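Local coordinates for protein beta-glucanase (Bacteroides thetaiotaomicron, PDB 6EUG) that probably cleaves beta-1,3-galactosidic bonds of arabinogalactan as the glycoside hydrolase family 43 part of a longer polypeptide that also contains a family 16 enzyme, at residues Gly209-Leu217 / His227-Gln238; Gly259-Ile267 / Trp275-Gly283. One frame throughout, in Å; residues are numbered along the deposited sequence.

How the contacts relate
Both contacts are buried near the centre of the molecule, their centres about 10 Å apart, and each is an antiparallel hairpin at the start of a four-stranded sheet. These sheets are successive blades of the five-bladed beta-propeller characteristic of family 43. Contact 1 is the more polar: amides, an arginine, a serine hydroxyl and two waters tie the approach to its first strand to the second segment. Contact 2 depends more on backbone pairing round a bulge, with a thioether and aliphatic groups further along its strands. The hairpins meet beside glucoimidazole, where Asp-214 OD2 probably accepts a hydrogen bond from Ala-264 N at 3.0 Å.

Contact 1: residues Gly209-Leu217 / His227-Gln238. With GIM (glucoimidazole), chain B.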
loop_
_atom_site.group_PDB
_atom_site.type_symbol
_atom_site.label_atom_id
_atom_site.label_comp_id
_atom_site.label_asym_id
_atom_site.label_seq_id
_atom_site.Cartn_x
_atom_site.Cartn_y
_atom_site.Cartn_z
ATOM N N GLY A 209 -17.774 7.443 5.855
ATOM C CA GLY A 209 -16.467 6.779 5.994
ATOM C C GLY A 209 -15.259 7.520 5.425
ATOM O O GLY A 209 -15.349 8.325 4.495
ATOM N N GLN A 210 -14.105 7.187 5.978
ATOM C CA GLN A 210 -12.840 7.827 5.616
ATOM C C GLN A 210 -12.342 7.313 4.264
ATOM O O GLN A 210 -12.527 6.121 3.929
ATOM C CB GLN A 210 -11.792 7.579 6.711
ATOM C CG GLN A 210 -12.217 8.118 8.083
ATOM C CD GLN A 210 -12.430 9.614 8.083
ATOM O OE1 GLN A 210 -11.528 10.368 7.693
ATOM N NE2 GLN A 210 -13.642 10.067 8.526
ATOM N N MET A 211 -11.735 8.220 3.494
ATOM C CA MET A 211 -11.229 7.903 2.167
ATOM C C MET A 211 -10.032 6.981 2.250
ATOM O O MET A 211 -9.277 7.045 3.198
ATOM C CB MET A 211 -10.831 9.179 1.406
ATOM C CG MET A 211 -11.996 10.135 1.111
ATOM S SD MET A 211 -11.489 11.728 0.449
ATOM C CE MET A 211 -10.851 11.262 -1.166
ATOM N N SER A 212 -9.911 6.080 1.267
ATOM C CA SER A 212 -8.755 5.154 1.174
ATOM C C SER A 212 -8.289 5.074 -0.247
ATOM O O SER A 212 -9.066 4.637 -1.102
ATOM C CB SER A 212 -9.176 3.736 1.680
ATOM O OG SER A 212 -8.075 2.827 1.723
ATOM N N ARG A 213 -7.044 5.514 -0.516
ATOM C CA ARG A 213 -6.422 5.388 -1.823
ATOM C C ARG A 213 -5.190 4.455 -1.736
ATOM O O ARG A 213 -5.387 3.247 -1.545
ATOM C CB ARG A 213 -6.198 6.759 -2.507
ATOM C CG ARG A 213 -7.491 7.507 -2.798
ATOM C CD ARG A 213 -7.349 8.357 -4.063
ATOM N NE ARG A 213 -8.507 9.198 -4.392
ATOM C CZ ARG A 213 -8.656 10.475 -4.027
ATOM N NH1 ARG A 213 -7.759 11.086 -3.239
ATOM N NH2 ARG A 213 -9.737 11.150 -4.424
ATOM N N ASP A 214 -3.961 4.965 -1.826
ATOM C CA ASP A 214 -2.794 4.108 -1.654
ATOM C C ASP A 214 -2.887 3.421 -0.261
ATOM O O ASP A 214 -3.337 4.046 0.722
ATOM C CB ASP A 214 -1.466 4.879 -1.710
ATOM C CG ASP A 214 -1.081 5.355 -3.098
ATOM O OD1 ASP A 214 -1.789 5.135 -4.113
ATOM O OD2 ASP A 214 0.029 5.938 -3.180
ATOM N N MET A 215 -2.534 2.134 -0.226
ATOM C CA MET A 215 -2.698 1.296 0.984
ATOM C C MET A 215 -1.741 0.116 1.084
ATOM O O MET A 215 -1.127 -0.317 0.099
ATOM C CB MET A 215 -4.150 0.775 1.069
ATOM C CG MET A 215 -4.655 -0.024 -0.139
ATOM S SD MET A 215 -5.710 -1.460 0.185
ATOM C CE MET A 215 -4.439 -2.598 0.778
ATOM N N THR A 216 -1.638 -0.415 2.317
ATOM C CA THR A 216 -1.017 -1.673 2.557
ATOM C C THR A 216 -1.659 -2.369 3.761
ATOM O O THR A 216 -2.639 -1.858 4.347
ATOM C CB THR A 216 0.503 -1.541 2.679
ATOM O OG1 THR A 216 1.120 -2.836 2.572
ATOM C CG2 THR A 216 0.935 -0.847 4.001
ATOM N N LEU A 217 -1.135 -3.558 4.047
ATOM C CA LEU A 217 -1.567 -4.421 5.176
ATOM C C LEU A 217 -0.386 -4.859 5.996
ATOM O O LEU A 217 0.716 -5.033 5.451
ATOM C CB LEU A 217 -2.285 -5.687 4.662
ATOM C CG LEU A 217 -3.562 -5.531 3.826
ATOM C CD1 LEU A 217 -4.051 -6.873 3.233
ATOM C CD2 LEU A 217 -4.694 -4.871 4.608
ATOM N N HIS A 227 -4.869 -2.272 8.427
ATOM C CA HIS A 227 -5.043 -1.619 7.099
ATOM C C HIS A 227 -4.510 -0.162 7.224
ATOM O O HIS A 227 -5.029 0.642 8.017
ATOM C CB HIS A 227 -6.514 -1.700 6.689
ATOM C CG HIS A 227 -6.868 -0.997 5.404
ATOM N ND1 HIS A 227 -8.078 -0.358 5.218
ATOM C CD2 HIS A 227 -6.174 -0.832 4.256
ATOM C CE1 HIS A 227 -8.110 0.163 4.000
ATOM N NE2 HIS A 227 -6.959 -0.107 3.401
ATOM N N ILE A 228 -3.468 0.134 6.451
ATOM C CA ILE A 228 -2.730 1.402 6.501
ATOM C C ILE A 228 -3.013 2.101 5.165
ATOM O O ILE A 228 -2.789 1.506 4.110
ATOM C CB ILE A 228 -1.226 1.191 6.691
ATOM C CG1 ILE A 228 -0.966 0.529 8.068
ATOM C CG2 ILE A 228 -0.502 2.539 6.673
ATOM C CD1 ILE A 228 0.356 -0.140 8.244
ATOM N N TYR A 229 -3.525 3.318 5.190
ATOM C CA TYR A 229 -3.938 3.974 3.922
ATOM C C TYR A 229 -3.849 5.494 3.904
ATOM O O TYR A 229 -3.947 6.135 4.947
ATOM C CB TYR A 229 -5.369 3.520 3.533
ATOM C CG TYR A 229 -6.394 3.790 4.654
ATOM C CD1 TYR A 229 -6.551 2.884 5.732
ATOM C CD2 TYR A 229 -7.145 4.988 4.694
ATOM C CE1 TYR A 229 -7.444 3.151 6.753
ATOM C CE2 TYR A 229 -8.042 5.253 5.714
ATOM C CZ TYR A 229 -8.159 4.361 6.776
ATOM O OH TYR A 229 -9.018 4.650 7.813
ATOM N N SER A 230 -3.688 6.049 2.694
ATOM C CA SER A 230 -3.730 7.483 2.480
ATOM C C SER A 230 -5.216 7.920 2.459
ATOM O O SER A 230 -6.023 7.390 1.695
ATOM C CB SER A 230 -3.007 7.865 1.181
ATOM O OG SER A 230 -1.652 7.423 1.187
ATOM N N SER A 231 -5.553 8.880 3.311
ATOM C CA SER A 231 -6.953 9.319 3.557
ATOM C C SER A 231 -7.106 10.854 3.459
ATOM O O SER A 231 -6.141 11.558 3.175
ATOM C CB SER A 231 -7.385 8.858 4.963
ATOM O OG SER A 231 -8.803 8.896 5.156
ATOM N N GLU A 232 -8.317 11.381 3.695
ATOM C CA GLU A 232 -8.529 12.826 3.739
ATOM C C GLU A 232 -7.966 13.545 2.468
ATOM O O GLU A 232 -7.108 14.438 2.549
ATOM C CB GLU A 232 -7.904 13.384 5.038
ATOM C CG GLU A 232 -8.352 12.705 6.326
ATOM C CD GLU A 232 -7.677 13.183 7.609
ATOM O OE1 GLU A 232 -7.219 14.380 7.699
ATOM O OE2 GLU A 232 -7.540 12.332 8.557
ATOM N N ASP A 233 -8.445 13.139 1.294
ATOM C CA ASP A 233 -8.002 13.707 0.001
ATOM C C ASP A 233 -6.468 13.503 -0.175
ATOM O O ASP A 233 -5.772 14.400 -0.685
ATOM C CB ASP A 233 -8.403 15.196 -0.194
ATOM C CG ASP A 233 -9.911 15.401 -0.494
ATOM O OD1 ASP A 233 -10.673 14.465 -0.663
ATOM O OD2 ASP A 233 -10.383 16.544 -0.532
ATOM N N ASN A 234 -5.976 12.336 0.300
ATOM C CA ASN A 234 -4.546 11.943 0.280
ATOM C C ASN A 234 -3.657 12.719 1.291
ATOM O O ASN A 234 -2.455 12.473 1.370
ATOM C CB ASN A 234 -3.915 12.068 -1.142
ATOM C CG ASN A 234 -4.487 11.089 -2.160
ATOM O OD1 ASN A 234 -5.230 10.168 -1.835
ATOM N ND2 ASN A 234 -4.167 11.329 -3.423
ATOM N N LEU A 235 -4.230 13.628 2.070
ATOM C CA LEU A 235 -3.435 14.519 2.924
ATOM C C LEU A 235 -2.871 13.858 4.206
ATOM O O LEU A 235 -1.908 14.357 4.770
ATOM C CB LEU A 235 -4.233 15.776 3.301
ATOM C CG LEU A 235 -4.630 16.698 2.134
ATOM C CD1 LEU A 235 -5.805 17.608 2.445
ATOM C CD2 LEU A 235 -3.449 17.514 1.681
ATOM N N THR A 236 -3.502 12.795 4.684
ATOM C CA THR A 236 -3.246 12.279 6.045
ATOM C C THR A 236 -3.227 10.765 5.988
ATOM O O THR A 236 -4.105 10.166 5.305
ATOM C CB THR A 236 -4.400 12.747 6.984
ATOM O OG1 THR A 236 -4.507 14.191 6.941
ATOM C CG2 THR A 236 -4.167 12.292 8.428
ATOM N N LEU A 237 -2.273 10.113 6.690
ATOM C CA LEU A 237 -2.283 8.636 6.787
ATOM C C LEU A 237 -3.219 8.187 7.919
ATOM O O LEU A 237 -3.283 8.844 8.958
ATOM C CB LEU A 237 -0.915 8.064 7.098
ATOM C CG LEU A 237 0.116 8.031 5.985
ATOM C CD1 LEU A 237 1.452 7.691 6.604
ATOM C CD2 LEU A 237 -0.274 7.002 4.917
ATOM N N GLN A 238 -3.939 7.077 7.694
ATOM C CA GLN A 238 -4.711 6.426 8.769
ATOM C C GLN A 238 -4.314 4.955 8.918
ATOM O O GLN A 238 -3.901 4.320 7.928
ATOM C CB GLN A 238 -6.230 6.616 8.578
ATOM C CG GLN A 238 -6.687 8.070 8.721
ATOM C CD GLN A 238 -8.182 8.289 8.475
ATOM O OE1 GLN A 238 -8.936 7.314 8.302
ATOM N NE2 GLN A 238 -8.621 9.575 8.432
HETATM C C1 GIM B . -0.272 7.712 -7.339
HETATM C C2 GIM B . -0.319 6.394 -6.668
HETATM N N10 GIM B . -0.611 7.963 -8.616
HETATM C C3 GIM B . -0.437 5.279 -7.724
HETATM C C4 GIM B . -1.501 5.692 -8.785
HETATM C C5 GIM B . -1.017 6.910 -9.587
HETATM C C6 GIM B . -2.058 7.429 -10.577
HETATM C C7 GIM B . -0.028 9.873 -7.654
HETATM C C8 GIM B . -0.450 9.296 -8.835
HETATM N N1 GIM B . 0.078 8.879 -6.743
HETATM O O3 GIM B . -0.849 4.046 -7.114
HETATM O O2 GIM B . 0.785 6.318 -5.726
HETATM O O4 GIM B . -2.809 5.964 -8.221
HETATM O O6 GIM B . -3.161 8.007 -9.885
HETATM O O HOH W 1 -11.209 10.857 4.769
HETATM O O HOH W 2 -3.009 7.820 -2.361
#
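The guanidinium of Arg-213 meets the amide of Asn-234 from an unusual direction: NH1 donates to OD1 at 3.0 Å, yet it sits 64° out of the carbonyl plane instead of on a lone pair. The oxygen lies at the guanidinium's edge, so the two flat groups are nearly perpendicular, and NH2 of the arginine is bound in turn by the carbonyl of Tyr-136. Met-211 lies against the type I' turn from Glu-232 to Leu-235, its SD accepting a weak bond from Asp-233 N at 3.5 Å. The carboxylate of Asp-233 is engaged by Arg-204. Ser-231 OG, turned anti to its own nitrogen (chi1 -164°), donates to a lone pair of Met-211 O over 2.7 Å.

These residues belong to the approach to, and the first three strands of, one propeller blade. Backbone bonds pair Thr-216 with Ile-228 in the first two, and between the second and third Leu-235 and Thr-236 form a classic beta bulge opposite Ser-231. Near the Thr-216 pairing, Met-215 SD approaches the His-227 ring obliquely, 3.7 Å from NE2, while ND1 is hydrogen-bonded to His-249. The approach places Asp-214 in the glucoimidazole pocket, and its OD2 receives the ligand's O2 hydroxyl at 2.7 Å.

At the other end, Gln-238 NE2 gives Gln-210 OE1 an almost straight bond (172°). The same nitrogen also donates to Glu-232 OE2, while Gln-238 OE1 takes the Tyr-229 hydroxyl on a lone pair at 2.7 Å; three bonds thus fix this amide's rotation. Water 1 joins Gln-210 OE1, Met-211 N and Ser-231 OG.

Contact 2: residues Gly259-Ile267 / Trp275-Gly283; sequences GGHNEAPAI and WMITSGCTG. With GIM (glucoimidazole), chain B.
Cys-281 lies over one face of the His-261 imidazole in a CH-pi contact, its CB 3.7 Å from the ring centroid and displaced toward the CG-CD2 rim. With SG anti to the backbone N (chi1 -160°), the sulfur also comes near the ring, but obliquely. This pair lies beyond the open end of the antiparallel hairpin 265-270/273-279, which makes the first two strands of a blade of the five-bladed propeller, next to the blade whose first strand follows Asp-214.

Asn-262 and Thr-278 meet at a slant. The threonine hydroxyl stands between its own N and carbonyl carbon (chi1 58°) and donates to Asn-262 OD1 at 2.8 Å, tilted 30° from the carbonyl plane; the same oxygen also accepts from Arg-290 of the next strand. Thr-278 CG2 meanwhile turns to Pro-265 CA.

Between Glu-263 and Ala-266 the register slips by one residue. Glu-263 pairs with Ser-279 through two backbone bonds, the chain bulges at Ala-264 and Pro-265, and pairing resumes at Ala-266 and Ile-277, where Ile-277 N reaches Ala-266 O at 2.8 Å. At the bulge Met-276 SD packs against Pro-265 CB at 4.0 Å, and beyond it more loosely against Ile-267 CD1. Met-276 and Ile-267 share the side of the hairpin that meets Ile-228 of the preceding blade, whereas Ala-266 and Ile-277 face Ile-324 of the following one.

Glu-263 passes its CG by Gly-280 O; in the conformer described, OE1 probably bonds to Ser-230 OG. Ser-279 OG donates to a lone pair of Gly-280 O at 2.8 Å and is also bonded to Gln-320 NE2, making it a second-shell partner of a residue that binds the ligand. Further along the same loop, Gly-283 O touches C7 of glucoimidazole at 3.4 Å.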
loop_
_atom_site.group_PDB
_atom_site.type_symbol
_atom_site.label_atom_id
_atom_site.label_comp_id
_atom_site.label_asym_id
_atom_site.label_seq_id
_atom_site.Cartn_x
_atom_site.Cartn_y
_atom_site.Cartn_z
ATOM N N GLY A 259 -1.835 16.530 6.780
ATOM C CA GLY A 259 -1.305 17.486 5.834
ATOM C C GLY A 259 0.046 17.129 5.224
ATOM O O GLY A 259 0.553 17.872 4.374
ATOM N N GLY A 260 0.629 16.007 5.641
ATOM C CA GLY A 260 1.950 15.572 5.161
ATOM C C GLY A 260 2.046 14.957 3.763
ATOM O O GLY A 260 3.168 14.809 3.219
ATOM N N HIS A 261 0.901 14.572 3.185
ATOM C CA HIS A 261 0.842 14.025 1.819
ATOM C C HIS A 261 1.742 12.767 1.648
ATOM O O HIS A 261 2.408 12.590 0.622
ATOM C CB HIS A 261 1.263 15.123 0.799
ATOM C CG HIS A 261 0.171 15.608 -0.094
ATOM N ND1 HIS A 261 0.252 16.818 -0.756
ATOM C CD2 HIS A 261 -0.989 15.036 -0.486
ATOM C CE1 HIS A 261 -0.834 16.979 -1.490
ATOM N NE2 HIS A 261 -1.593 15.902 -1.358
ATOM N N ASN A 262 1.772 11.903 2.663
ATOM C CA ASN A 262 2.457 10.617 2.564
ATOM C C ASN A 262 1.599 9.602 1.784
ATOM O O ASN A 262 0.392 9.496 2.018
ATOM C CB ASN A 262 2.752 10.061 3.969
ATOM C CG ASN A 262 3.830 10.856 4.692
ATOM O OD1 ASN A 262 5.067 10.695 4.411
ATOM N ND2 ASN A 262 3.398 11.722 5.611
ATOM N N GLU A 263 2.287 8.838 0.930
ATOM C CA GLU A 263 1.661 7.926 -0.037
ATOM C C GLU A 263 2.430 6.604 -0.128
ATOM O O GLU A 263 3.442 6.436 0.540
ATOM C CB GLU A 263 1.599 8.608 -1.424
ATOM C CG GLU A 263 1.141 10.069 -1.422
ATOM C CD GLU A 263 -0.228 10.351 -0.785
ATOM O OE1 GLU A 263 -1.147 9.509 -0.802
ATOM O OE2 GLU A 263 -0.397 11.468 -0.257
ATOM N N ALA A 264 1.915 5.637 -0.896
ATOM C CA ALA A 264 2.677 4.410 -1.178
ATOM C C ALA A 264 3.329 3.753 0.062
ATOM O O ALA A 264 4.522 3.421 0.030
ATOM C CB ALA A 264 3.712 4.684 -2.242
ATOM N N PRO A 265 2.543 3.540 1.121
ATOM C CA PRO A 265 3.161 3.019 2.378
ATOM C C PRO A 265 3.693 1.581 2.279
ATOM O O PRO A 265 3.026 0.699 1.663
ATOM C CB PRO A 265 2.000 3.094 3.380
ATOM C CG PRO A 265 0.802 2.938 2.527
ATOM C CD PRO A 265 1.102 3.787 1.323
ATOM N N ALA A 266 4.857 1.346 2.894
ATOM C CA ALA A 266 5.468 0.032 3.057
ATOM C C ALA A 266 5.970 -0.044 4.511
ATOM O O ALA A 266 6.488 0.932 5.059
ATOM C CB ALA A 266 6.624 -0.157 2.070
ATOM N N ILE A 267 5.752 -1.183 5.144
ATOM C CA ILE A 267 5.936 -1.335 6.610
ATOM C C ILE A 267 6.564 -2.659 7.017
ATOM O O ILE A 267 6.302 -3.678 6.386
ATOM C CB ILE A 267 4.603 -1.121 7.363
ATOM C CG1 ILE A 267 4.814 -1.067 8.903
ATOM C CG2 ILE A 267 3.559 -2.158 6.979
ATOM C CD1 ILE A 267 3.609 -0.505 9.653
ATOM N N TRP A 275 8.688 0.313 11.475
ATOM C CA TRP A 275 9.358 1.168 10.480
ATOM C C TRP A 275 8.488 1.230 9.225
ATOM O O TRP A 275 8.142 0.174 8.626
ATOM C CB TRP A 275 10.736 0.603 10.081
ATOM C CG TRP A 275 11.750 0.517 11.204
ATOM C CD1 TRP A 275 12.149 -0.633 11.857
ATOM C CD2 TRP A 275 12.485 1.594 11.820
ATOM N NE1 TRP A 275 13.065 -0.337 12.849
ATOM C CE2 TRP A 275 13.300 1.010 12.846
ATOM C CE3 TRP A 275 12.542 2.977 11.619
ATOM C CZ2 TRP A 275 14.168 1.763 13.630
ATOM C CZ3 TRP A 275 13.408 3.740 12.426
ATOM C CH2 TRP A 275 14.209 3.118 13.415
ATOM N N MET A 276 8.160 2.436 8.782
ATOM C CA MET A 276 7.355 2.608 7.561
ATOM C C MET A 276 8.062 3.570 6.590
ATOM O O MET A 276 8.569 4.627 6.996
ATOM C CB MET A 276 5.961 3.147 7.931
ATOM C CG MET A 276 4.993 3.294 6.776
ATOM S SD MET A 276 3.238 3.205 7.208
ATOM C CE MET A 276 3.028 4.300 8.617
ATOM N N ILE A 277 8.077 3.195 5.316
ATOM C CA ILE A 277 8.622 4.037 4.229
ATOM C C ILE A 277 7.461 4.484 3.360
ATOM O O ILE A 277 6.612 3.667 2.974
ATOM C CB ILE A 277 9.744 3.341 3.397
ATOM C CG1 ILE A 277 10.932 3.009 4.313
ATOM C CG2 ILE A 277 10.158 4.192 2.191
ATOM C CD1 ILE A 277 12.063 2.213 3.676
ATOM N N THR A 278 7.470 5.781 3.039
ATOM C CA THR A 278 6.468 6.398 2.184
ATOM C C THR A 278 7.104 7.288 1.127
ATOM O O THR A 278 8.296 7.645 1.234
ATOM C CB THR A 278 5.476 7.216 3.036
ATOM O OG1 THR A 278 6.192 8.214 3.777
ATOM C CG2 THR A 278 4.755 6.338 4.040
ATOM N N SER A 279 6.310 7.644 0.104
ATOM C CA SER A 279 6.672 8.701 -0.848
ATOM C C SER A 279 5.871 9.964 -0.526
ATOM O O SER A 279 4.918 9.929 0.240
ATOM C CB SER A 279 6.349 8.273 -2.319
ATOM O OG SER A 279 4.950 8.251 -2.560
ATOM N N GLY A 280 6.243 11.079 -1.151
ATOM C CA GLY A 280 5.329 12.214 -1.249
ATOM C C GLY A 280 4.290 12.022 -2.351
ATOM O O GLY A 280 4.146 10.916 -2.924
ATOM N N CYS A 281 3.579 13.106 -2.652
ATOM C CA CYS A 281 2.452 13.105 -3.595
ATOM C C CYS A 281 2.777 13.989 -4.798
ATOM O O CYS A 281 2.507 15.195 -4.782
ATOM C CB CYS A 281 1.161 13.595 -2.898
ATOM S SG CYS A 281 -0.354 13.113 -3.746
ATOM N N THR A 282 3.427 13.398 -5.800
ATOM C CA THR A 282 3.804 14.127 -7.034
ATOM C C THR A 282 3.461 13.351 -8.303
ATOM O O THR A 282 4.284 13.248 -9.214
ATOM C CB THR A 282 5.302 14.476 -7.024
ATOM O OG1 THR A 282 6.084 13.276 -6.879
ATOM C CG2 THR A 282 5.605 15.436 -5.859
ATOM N N GLY A 283 2.247 12.797 -8.366
ATOM C CA GLY A 283 1.822 12.041 -9.545
ATOM C C GLY A 283 2.741 10.861 -9.779
ATOM O O GLY A 283 3.154 10.202 -8.819
HETATM C C1 GIM B . -0.272 7.712 -7.339
HETATM C C2 GIM B . -0.319 6.394 -6.668
HETATM N N10 GIM B . -0.611 7.963 -8.616
HETATM C C3 GIM B . -0.437 5.279 -7.724
HETATM C C4 GIM B . -1.501 5.692 -8.785
HETATM C C5 GIM B . -1.017 6.910 -9.587
HETATM C C6 GIM B . -2.058 7.429 -10.577
HETATM C C7 GIM B . -0.028 9.873 -7.654
HETATM C C8 GIM B . -0.450 9.296 -8.835
HETATM N N1 GIM B . 0.078 8.879 -6.743
HETATM O O3 GIM B . -0.849 4.046 -7.114
HETATM O O2 GIM B . 0.785 6.318 -5.726
HETATM O O4 GIM B . -2.809 5.964 -8.221
HETATM O O6 GIM B . -3.161 8.007 -9.885
#